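Local structure of uncharacterized protein YP_928783.1 (Shewanella amazonensis SB2B, 3KE2) at residues L23-L36 / A75-S87. The protein is of unknown function, but its winged helix-turn-helix fold suggests a role in binding DNA, perhaps as a transcription regulator. Residues are numbered along the deposited sequence; the frame is centred on the assembly and turned at random. Where two conformers were deposited one is given.
Sequences LYLAHLMDDARHNL and AGYYRIRTWGPIS. With NO3 (nitrate ion), chain D.
R33 lies flat over one face of the Y77 ring, its guanidinium plane only 13° from that of the phenol. The aliphatic part joins in: R33 CD sits above the ring centre, 3.6 Å from the Y77 centroid, in a CH-pi contact, while R33 CZ lies over Y77 OH, so the extended side chain stacks its guanidinium on the hydroxyl end of the ring. Y77 can meet it because chi1 of 65° sets CG between its own backbone N and carbonyl carbon, turning the ring back over R33. A serine in place of Y77 would probably leave the R33 guanidinium without its flat support and free to swing into solvent.

Hydrogen bonds tie the turn to the strand and the residue before it. Y78 N donates to H34 O at 2.8 Å, almost straight, and the side-chain amide N35 ND2 donates weakly to G76 O (3.4 Å). A water accepts from H34 N and lies within bonding reach of A32 O and Y78 O. N35 is the N-cap of helix 36-43, at whose start L36 N donates to a nitrate oxygen, O1, at 3.0 Å; the ion probably came from the crystallisation liquor.

Apolar side chains close the rest. The selenomethionine M29 lies alongside Y78, its SE approaching the ring obliquely, 5.2 Å from the centroid, a Met-aromatic contact. L36 CD2 packs on CE2 of the same tyrosine. A26 CB abuts W83 CH2 at 3.4 Å, and L23 CD1 meets I86 CG2. The D30 carboxylate stands steeply to the W83 indole, OD2 3.7 Å from NE1 at the ring edge.

Residues 23-31 of helix 14-31 cross strand residues 77-80 steeply, at 106°. Strand 63-67 pairs with strand 77-82, the hairpin probably being the wing, and F66 meets Y78 edge-to-face. Helix 47-55 packs I54 against M29 and Y78, while I86 touches I86 of the second subunit.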
loop_
_atom_site.group_PDB
_atom_site.type_symbol
_atom_site.label_atom_id
_atom_site.label_comp_id
_atom_site.label_asym_id
_atom_site.label_seq_id
_atom_site.Cartn_x
_atom_site.Cartn_y
_atom_site.Cartn_z
ATOM N N LEU A 23 5.899 -3.148 3.313
ATOM C CA LEU A 23 6.346 -1.877 3.920
ATOM C C LEU A 23 7.471 -2.057 4.908
ATOM O O LEU A 23 8.347 -1.187 5.035
ATOM C CB LEU A 23 5.201 -1.127 4.604
ATOM C CG LEU A 23 4.384 -0.127 3.798
ATOM C CD1 LEU A 23 4.095 -0.585 2.420
ATOM C CD2 LEU A 23 3.093 0.142 4.582
ATOM N N TYR A 24 7.439 -3.187 5.611
ATOM C CA TYR A 24 8.449 -3.496 6.622
ATOM C C TYR A 24 9.783 -3.767 5.949
ATOM O O TYR A 24 10.838 -3.257 6.394
ATOM C CB TYR A 24 8.031 -4.686 7.488
ATOM C CG TYR A 24 8.986 -4.941 8.621
ATOM C CD1 TYR A 24 9.045 -4.088 9.713
ATOM C CD2 TYR A 24 9.820 -6.032 8.614
ATOM C CE1 TYR A 24 9.942 -4.316 10.773
ATOM C CE2 TYR A 24 10.710 -6.265 9.655
ATOM C CZ TYR A 24 10.768 -5.404 10.731
ATOM O OH TYR A 24 11.657 -5.665 11.764
ATOM N N LEU A 25 9.753 -4.571 4.888
ATOM C CA LEU A 25 10.992 -4.857 4.163
ATOM C C LEU A 25 11.575 -3.546 3.624
ATOM O O LEU A 25 12.758 -3.238 3.813
ATOM C CB LEU A 25 10.760 -5.843 3.038
ATOM C CG LEU A 25 10.538 -7.263 3.459
ATOM C CD1 LEU A 25 10.389 -8.123 2.226
ATOM C CD2 LEU A 25 11.725 -7.679 4.269
ATOM N N ALA A 26 10.713 -2.756 3.004
ATOM C CA ALA A 26 11.137 -1.506 2.439
ATOM C C ALA A 26 11.778 -0.638 3.509
ATOM O O ALA A 26 12.750 0.051 3.239
ATOM C CB ALA A 26 9.951 -0.793 1.802
ATOM N N HIS A 27 11.230 -0.651 4.716
ATOM C CA HIS A 27 11.800 0.141 5.825
ATOM C C HIS A 27 13.190 -0.397 6.171
ATOM O O HIS A 27 14.127 0.367 6.288
ATOM C CB HIS A 27 10.837 0.130 7.027
ATOM C CG HIS A 27 11.375 0.743 8.284
ATOM N ND1 HIS A 27 11.229 2.084 8.586
ATOM C CD2 HIS A 27 11.991 0.180 9.355
ATOM C CE1 HIS A 27 11.761 2.326 9.774
ATOM N NE2 HIS A 27 12.228 1.187 10.264
ATOM N N LEU A 28 13.320 -1.716 6.301
ATOM C CA LEU A 28 14.604 -2.319 6.610
ATOM C C LEU A 28 15.664 -1.952 5.563
ATOM O O LEU A 28 16.753 -1.501 5.904
ATOM C CB LEU A 28 14.464 -3.824 6.689
ATOM C CG LEU A 28 13.713 -4.388 7.890
ATOM C CD1 LEU A 28 13.669 -5.892 7.731
ATOM C CD2 LEU A 28 14.348 -3.986 9.232
HETATM N N MSE A 29 15.300 -2.108 4.290
HETATM C CA MSE A 29 16.176 -1.816 3.159
HETATM C C MSE A 29 16.586 -0.372 3.080
HETATM O O MSE A 29 17.661 -0.048 2.594
HETATM C CB MSE A 29 15.458 -2.166 1.867
HETATM C CG MSE A 29 15.181 -3.613 1.728
HETATM SE SE MSE A 29 14.092 -3.938 0.199
HETATM C CE MSE A 29 13.852 -5.756 0.468
ATOM N N ASP A 30 15.743 0.501 3.585
ATOM C CA ASP A 30 16.010 1.912 3.513
ATOM C C ASP A 30 16.949 2.380 4.621
ATOM O O ASP A 30 17.646 3.369 4.441
ATOM C CB ASP A 30 14.676 2.675 3.606
ATOM C CG ASP A 30 14.708 4.041 2.912
ATOM O OD1 ASP A 30 15.218 4.133 1.770
ATOM O OD2 ASP A 30 14.146 5.003 3.484
ATOM N N ASP A 31 16.982 1.696 5.763
ATOM C CA ASP A 31 17.841 2.141 6.892
ATOM C C ASP A 31 19.227 1.461 6.957
ATOM O O ASP A 31 20.088 1.914 7.701
ATOM C CB ASP A 31 17.099 1.982 8.245
ATOM C CG ASP A 31 15.712 2.764 8.299
ATOM O OD1 ASP A 31 15.161 3.237 7.246
ATOM O OD2 ASP A 31 15.157 2.882 9.426
ATOM N N ALA A 32 19.422 0.400 6.177
ATOM C CA ALA A 32 20.678 -0.353 6.108
ATOM C C ALA A 32 20.825 -1.088 4.751
ATOM O O ALA A 32 19.840 -1.346 4.064
ATOM C CB ALA A 32 20.767 -1.349 7.254
ATOM N N ARG A 33 22.056 -1.425 4.380
ATOM C CA ARG A 33 22.310 -2.152 3.154
ATOM C C ARG A 33 22.053 -3.623 3.374
ATOM O O ARG A 33 22.778 -4.278 4.120
ATOM C CB ARG A 33 23.738 -1.961 2.677
ATOM C CG ARG A 33 24.002 -0.535 2.358
ATOM C CD ARG A 33 25.265 -0.313 1.574
ATOM N NE ARG A 33 25.348 1.104 1.244
ATOM C CZ ARG A 33 26.303 1.665 0.505
ATOM N NH1 ARG A 33 27.293 0.937 -0.020
ATOM N NH2 ARG A 33 26.259 2.973 0.279
ATOM N N HIS A 34 21.023 -4.124 2.702
ATOM C CA HIS A 34 20.629 -5.496 2.795
ATOM C C HIS A 34 20.522 -6.170 1.474
ATOM O O HIS A 34 20.283 -5.515 0.452
ATOM C CB HIS A 34 19.215 -5.626 3.361
ATOM C CG HIS A 34 19.134 -5.515 4.836
ATOM N ND1 HIS A 34 19.468 -6.553 5.668
ATOM C CD2 HIS A 34 18.698 -4.514 5.634
ATOM C CE1 HIS A 34 19.281 -6.183 6.920
ATOM N NE2 HIS A 34 18.812 -4.949 6.928
ATOM N N ASN A 35 20.661 -7.500 1.530
ATOM C CA ASN A 35 20.402 -8.372 0.397
ATOM C C ASN A 35 19.532 -9.543 0.914
ATOM O O ASN A 35 19.113 -9.544 2.058
ATOM C CB ASN A 35 21.678 -8.796 -0.338
ATOM C CG ASN A 35 22.651 -9.532 0.520
ATOM O OD1 ASN A 35 22.316 -10.103 1.543
ATOM N ND2 ASN A 35 23.888 -9.544 0.073
ATOM N N LEU A 36 19.231 -10.511 0.068
ATOM C CA LEU A 36 18.357 -11.605 0.471
ATOM C C LEU A 36 18.923 -12.363 1.666
ATOM O O LEU A 36 18.223 -12.639 2.626
ATOM C CB LEU A 36 18.115 -12.543 -0.708
ATOM C CG LEU A 36 17.307 -11.964 -1.866
ATOM C CD1 LEU A 36 17.184 -12.996 -2.954
ATOM C CD2 LEU A 36 15.900 -11.499 -1.425
ATOM N N ALA A 75 28.949 -8.298 -3.045
ATOM C CA ALA A 75 27.577 -8.746 -3.083
ATOM C C ALA A 75 26.775 -7.452 -3.169
ATOM O O ALA A 75 27.169 -6.426 -2.603
ATOM C CB ALA A 75 27.224 -9.585 -1.854
ATOM N N GLY A 76 25.683 -7.446 -3.886
ATOM C CA GLY A 76 24.950 -6.208 -3.994
ATOM C C GLY A 76 24.039 -5.970 -2.813
ATOM O O GLY A 76 24.000 -6.757 -1.875
ATOM N N TYR A 77 23.291 -4.884 -2.877
ATOM C CA TYR A 77 22.342 -4.564 -1.841
ATOM C C TYR A 77 21.142 -3.885 -2.475
ATOM O O TYR A 77 21.243 -3.300 -3.530
ATOM C CB TYR A 77 22.982 -3.682 -0.778
ATOM C CG TYR A 77 23.412 -2.319 -1.256
ATOM C CD1 TYR A 77 24.686 -2.105 -1.790
ATOM C CD2 TYR A 77 22.550 -1.238 -1.162
ATOM C CE1 TYR A 77 25.074 -0.833 -2.241
ATOM C CE2 TYR A 77 22.924 0.026 -1.596
ATOM C CZ TYR A 77 24.185 0.225 -2.128
ATOM O OH TYR A 77 24.525 1.494 -2.533
ATOM N N TYR A 78 19.991 -4.013 -1.852
ATOM C CA TYR A 78 18.801 -3.394 -2.372
ATOM C C TYR A 78 18.719 -1.928 -1.967
ATOM O O TYR A 78 19.173 -1.535 -0.905
ATOM C CB TYR A 78 17.562 -4.120 -1.854
ATOM C CG TYR A 78 17.352 -5.531 -2.382
ATOM C CD1 TYR A 78 16.714 -5.749 -3.599
ATOM C CD2 TYR A 78 17.742 -6.657 -1.641
ATOM C CE1 TYR A 78 16.487 -7.042 -4.072
ATOM C CE2 TYR A 78 17.523 -7.976 -2.126
ATOM C CZ TYR A 78 16.891 -8.146 -3.338
ATOM O OH TYR A 78 16.661 -9.418 -3.845
ATOM N N ARG A 79 18.144 -1.127 -2.843
ATOM C CA ARG A 79 17.918 0.279 -2.592
ATOM C C ARG A 79 16.550 0.680 -3.119
ATOM O O ARG A 79 16.136 0.217 -4.186
ATOM C CB ARG A 79 18.966 1.149 -3.260
ATOM C CG ARG A 79 18.685 2.636 -3.109
ATOM C CD ARG A 79 19.914 3.452 -3.395
ATOM N NE ARG A 79 20.379 3.189 -4.743
ATOM C CZ ARG A 79 21.635 3.359 -5.176
ATOM N NH1 ARG A 79 22.628 3.753 -4.372
ATOM N NH2 ARG A 79 21.905 3.076 -6.431
ATOM N N ILE A 80 15.867 1.557 -2.389
ATOM C CA ILE A 80 14.574 2.043 -2.793
ATOM C C ILE A 80 14.806 3.214 -3.726
ATOM O O ILE A 80 15.362 4.240 -3.303
ATOM C CB ILE A 80 13.752 2.493 -1.571
ATOM C CG1 ILE A 80 13.613 1.331 -0.571
ATOM C CG2 ILE A 80 12.407 3.012 -1.989
ATOM C CD1 ILE A 80 13.039 0.108 -1.137
ATOM N N ARG A 81 14.424 3.052 -5.003
ATOM C CA ARG A 81 14.573 4.122 -6.006
ATOM C C ARG A 81 13.556 5.191 -5.695
ATOM O O ARG A 81 13.866 6.377 -5.717
ATOM C CB ARG A 81 14.386 3.617 -7.440
ATOM C CG ARG A 81 14.418 4.742 -8.509
ATOM C CD ARG A 81 14.231 4.226 -9.952
ATOM N NE ARG A 81 14.188 5.326 -10.924
ATOM C CZ ARG A 81 15.240 5.781 -11.595
ATOM N NH1 ARG A 81 16.430 5.228 -11.424
ATOM N NH2 ARG A 81 15.099 6.786 -12.440
ATOM N N THR A 82 12.320 4.771 -5.409
ATOM C CA THR A 82 11.257 5.725 -5.032
ATOM C C THR A 82 10.196 5.010 -4.224
ATOM O O THR A 82 9.911 3.842 -4.479
ATOM C CB THR A 82 10.575 6.397 -6.203
ATOM O OG1 THR A 82 9.736 7.443 -5.692
ATOM C CG2 THR A 82 9.738 5.401 -7.008
ATOM N N TRP A 83 9.654 5.703 -3.222
ATOM C CA TRP A 83 8.579 5.146 -2.407
ATOM C C TRP A 83 7.240 5.344 -3.077
ATOM O O TRP A 83 6.265 4.684 -2.725
ATOM C CB TRP A 83 8.524 5.795 -1.035
ATOM C CG TRP A 83 9.565 5.321 -0.127
ATOM C CD1 TRP A 83 10.828 5.791 -0.018
ATOM C CD2 TRP A 83 9.431 4.277 0.844
ATOM N NE1 TRP A 83 11.497 5.101 0.955
ATOM C CE2 TRP A 83 10.668 4.158 1.495
ATOM C CE3 TRP A 83 8.381 3.429 1.225
ATOM C CZ2 TRP A 83 10.893 3.238 2.513
ATOM C CZ3 TRP A 83 8.605 2.503 2.248
ATOM C CH2 TRP A 83 9.857 2.414 2.873
ATOM N N GLY A 84 7.196 6.275 -4.024
ATOM C CA GLY A 84 5.978 6.590 -4.736
ATOM C C GLY A 84 4.835 6.990 -3.819
ATOM O O GLY A 84 4.978 7.892 -3.002
ATOM N N PRO A 85 3.707 6.285 -3.911
ATOM C CA PRO A 85 2.550 6.668 -3.123
ATOM C C PRO A 85 2.640 6.292 -1.649
ATOM O O PRO A 85 1.723 6.642 -0.883
ATOM C CB PRO A 85 1.427 5.853 -3.775
ATOM C CG PRO A 85 2.078 4.601 -4.158
ATOM C CD PRO A 85 3.481 4.999 -4.601
ATOM N N ILE A 86 3.705 5.585 -1.264
ATOM C CA ILE A 86 3.883 5.125 0.103
ATOM C C ILE A 86 4.686 6.112 0.934
ATOM O O ILE A 86 5.728 6.643 0.517
ATOM C CB ILE A 86 4.600 3.763 0.143
ATOM C CG1 ILE A 86 3.855 2.739 -0.719
ATOM C CG2 ILE A 86 4.731 3.254 1.565
ATOM C CD1 ILE A 86 2.439 2.581 -0.399
ATOM N N SER A 87 4.186 6.347 2.129
ATOM C CA SER A 87 4.812 7.234 3.052
ATOM C C SER A 87 5.791 6.439 3.898
ATOM O O SER A 87 5.396 5.604 4.692
ATOM C CB SER A 87 3.751 7.877 3.933
ATOM O OG SER A 87 4.338 8.743 4.887
HETATM N N NO3 D . 21.492 -12.061 -2.150
HETATM O O1 NO3 D . 20.420 -11.269 -2.536
HETATM O O2 NO3 D . 22.290 -12.663 -3.124
HETATM O O3 NO3 D . 21.747 -12.227 -0.789
HETATM O O HOH W 1 19.011 -2.593 1.494
#